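Local coordinates for protein citrinin polyketide synthase (Monascus purpureus, PDB 5MPT) that builds the polyketide precursor of the mycotoxin citrinin as a non-reducing synthase, represented here by its C-methylating methyltransferase domain with bound S-adenosylhomocysteine, at residues A[196-201]-A[231-236]. Numbering follows the deposited sequence.
Sequences QLVKRL and LGVPVE
Val-198, on helix 181-198, meets Val-233 and Leu-231 through purely apolar contacts, with 137 Å² buried between the two segments. The two valines approach tip to tip: CG1 of Val-198 lies 3.5 Å from CG2 of Val-233, and the CG1 methyl of Val-233 stands a little farther off. The reach of Val-198 follows from its chi1 of 171°, which sets CG1 anti to the backbone N and leaves CG2 beside that nitrogen. Leu-231 adds a looser touch with one branch, its CD1 coming to 4.2 Å from CB of Val-198. Between Leu-231 and Val-233, Gly-232 leaves the helical conformation with positive phi (68°), ending helix 221-231 and turning the chain toward strand 235-241.

Among the two segments, the hydrogen bonds lie within 196-201. A type I turn runs from Val-198 to Leu-201, with Leu-201 N bonded to Val-198 O at 3.1 Å. NH1 of Arg-200 donates to both Gln-196 O and Gln-196 OE1, each 2.8 Å away; both acceptors lie close to the guanidinium plane, tying the arginine back to the helix. Around the contact, Leu-197 packs on Ala-16 and Ile-17 of helix 14-26, while Pro-234 and Glu-236 pair through their backbones with strand 208-213.

The contact thus joins helix 181-198 to the end of helix 221-231 and the loop that leads into strand 235-241, at the surface of the Rossmann-like methyltransferase fold, away from the annotated active-site residues. With three aliphatic side chains and no polar bond between the segments, its cohesion probably rests on van der Waals packing, with a modest contribution from shielding the methyls from water, which impose little directional constraint.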
loop_
_atom_site.group_PDB
_atom_site.type_symbol
_atom_site.label_atom_id
_atom_site.label_comp_id
_atom_site.label_asym_id
_atom_site.label_seq_id
_atom_site.Cartn_x
_atom_site.Cartn_y
_atom_site.Cartn_z
ATOM N N GLN A 196 -18.574 5.321 -13.284
ATOM C CA GLN A 196 -19.996 5.393 -12.952
ATOM C C GLN A 196 -20.334 6.740 -12.332
ATOM O O GLN A 196 -21.448 7.267 -12.502
ATOM C CB GLN A 196 -20.351 4.249 -12.001
ATOM C CG GLN A 196 -20.301 2.879 -12.661
ATOM C CD GLN A 196 -21.323 2.777 -13.781
ATOM O OE1 GLN A 196 -22.472 3.189 -13.628
ATOM N NE2 GLN A 196 -20.877 2.338 -14.937
ATOM N N LEU A 197 -19.367 7.309 -11.613
ATOM C CA LEU A 197 -19.529 8.650 -11.042
ATOM C C LEU A 197 -19.704 9.691 -12.133
ATOM O O LEU A 197 -20.648 10.489 -12.108
ATOM C CB LEU A 197 -18.315 8.995 -10.182
ATOM C CG LEU A 197 -18.289 10.407 -9.602
ATOM C CD1 LEU A 197 -19.425 10.579 -8.618
ATOM C CD2 LEU A 197 -16.965 10.739 -8.934
ATOM N N VAL A 198 -18.799 9.694 -13.108
ATOM C CA VAL A 198 -18.810 10.725 -14.140
ATOM C C VAL A 198 -20.086 10.682 -14.997
ATOM O O VAL A 198 -20.598 11.745 -15.405
ATOM C CB VAL A 198 -17.497 10.580 -14.947
ATOM C CG1 VAL A 198 -17.469 11.447 -16.183
ATOM C CG2 VAL A 198 -16.325 10.941 -14.074
ATOM N N LYS A 199 -20.666 9.489 -15.217
ATOM C CA LYS A 199 -21.931 9.339 -15.955
ATOM C C LYS A 199 -23.086 10.077 -15.303
ATOM O O LYS A 199 -24.103 10.317 -15.971
ATOM C CB LYS A 199 -22.339 7.844 -16.065
ATOM C CG LYS A 199 -21.580 6.985 -17.042
ATOM C CD LYS A 199 -21.937 5.501 -16.802
ATOM C CE LYS A 199 -21.819 4.624 -18.057
ATOM N NZ LYS A 199 -20.564 4.856 -18.821
ATOM N N ARG A 200 -22.965 10.421 -14.025
ATOM C CA ARG A 200 -24.022 11.015 -13.227
ATOM C C ARG A 200 -23.778 12.490 -12.969
ATOM O O ARG A 200 -24.518 13.108 -12.191
ATOM C CB ARG A 200 -24.153 10.279 -11.898
ATOM C CG ARG A 200 -24.789 8.898 -12.043
ATOM C CD ARG A 200 -24.191 7.881 -11.060
ATOM N NE ARG A 200 -24.950 6.631 -11.017
ATOM C CZ ARG A 200 -24.644 5.524 -11.691
ATOM N NH1 ARG A 200 -23.579 5.475 -12.487
ATOM N NH2 ARG A 200 -25.428 4.461 -11.574
ATOM N N LEU A 201 -22.737 13.070 -13.597
ATOM C CA LEU A 201 -22.394 14.459 -13.345
ATOM C C LEU A 201 -23.087 15.366 -14.355
ATOM O O LEU A 201 -23.214 15.006 -15.531
ATOM C CB LEU A 201 -20.896 14.667 -13.441
ATOM C CG LEU A 201 -20.136 13.829 -12.413
ATOM C CD1 LEU A 201 -18.662 14.238 -12.346
ATOM C CD2 LEU A 201 -20.779 13.942 -11.021
ATOM N N LEU A 231 -13.243 8.976 -21.225
ATOM C CA LEU A 231 -14.524 9.558 -20.819
ATOM C C LEU A 231 -14.752 10.925 -21.458
ATOM O O LEU A 231 -15.901 11.286 -21.742
ATOM C CB LEU A 231 -14.620 9.676 -19.302
ATOM C CG LEU A 231 -14.544 8.339 -18.572
ATOM C CD1 LEU A 231 -14.515 8.575 -17.062
ATOM C CD2 LEU A 231 -15.702 7.383 -19.000
ATOM N N GLY A 232 -13.687 11.676 -21.706
ATOM C CA GLY A 232 -13.761 12.915 -22.449
ATOM C C GLY A 232 -14.485 14.058 -21.775
ATOM O O GLY A 232 -14.881 15.003 -22.460
ATOM N N VAL A 233 -14.667 14.020 -20.458
ATOM C CA VAL A 233 -15.274 15.171 -19.791
ATOM C C VAL A 233 -14.161 16.083 -19.282
ATOM O O VAL A 233 -13.066 15.608 -18.958
ATOM C CB VAL A 233 -16.212 14.758 -18.647
ATOM C CG1 VAL A 233 -17.437 14.010 -19.203
ATOM C CG2 VAL A 233 -15.448 13.950 -17.599
ATOM N N PRO A 234 -14.388 17.386 -19.202
ATOM C CA PRO A 234 -13.305 18.290 -18.801
ATOM C C PRO A 234 -12.760 17.922 -17.430
ATOM O O PRO A 234 -13.510 17.645 -16.491
ATOM C CB PRO A 234 -13.977 19.665 -18.799
ATOM C CG PRO A 234 -15.186 19.510 -19.653
ATOM C CD PRO A 234 -15.645 18.107 -19.460
ATOM N N VAL A 235 -11.437 17.923 -17.329
ATOM C CA VAL A 235 -10.748 17.473 -16.125
ATOM C C VAL A 235 -9.418 18.195 -16.019
ATOM O O VAL A 235 -8.784 18.527 -17.023
ATOM C CB VAL A 235 -10.535 15.939 -16.134
ATOM C CG1 VAL A 235 -9.777 15.522 -17.377
ATOM C CG2 VAL A 235 -9.768 15.481 -14.886
ATOM N N GLU A 236 -9.003 18.440 -14.780
ATOM C CA GLU A 236 -7.639 18.814 -14.441
ATOM C C GLU A 236 -7.167 17.814 -13.398
ATOM O O GLU A 236 -7.745 17.737 -12.306
ATOM C CB GLU A 236 -7.578 20.259 -13.920
ATOM C CG GLU A 236 -7.963 21.313 -14.969
ATOM C CD GLU A 236 -8.270 22.692 -14.367
ATOM O OE1 GLU A 236 -8.037 22.883 -13.153
ATOM O OE2 GLU A 236 -8.748 23.580 -15.112
#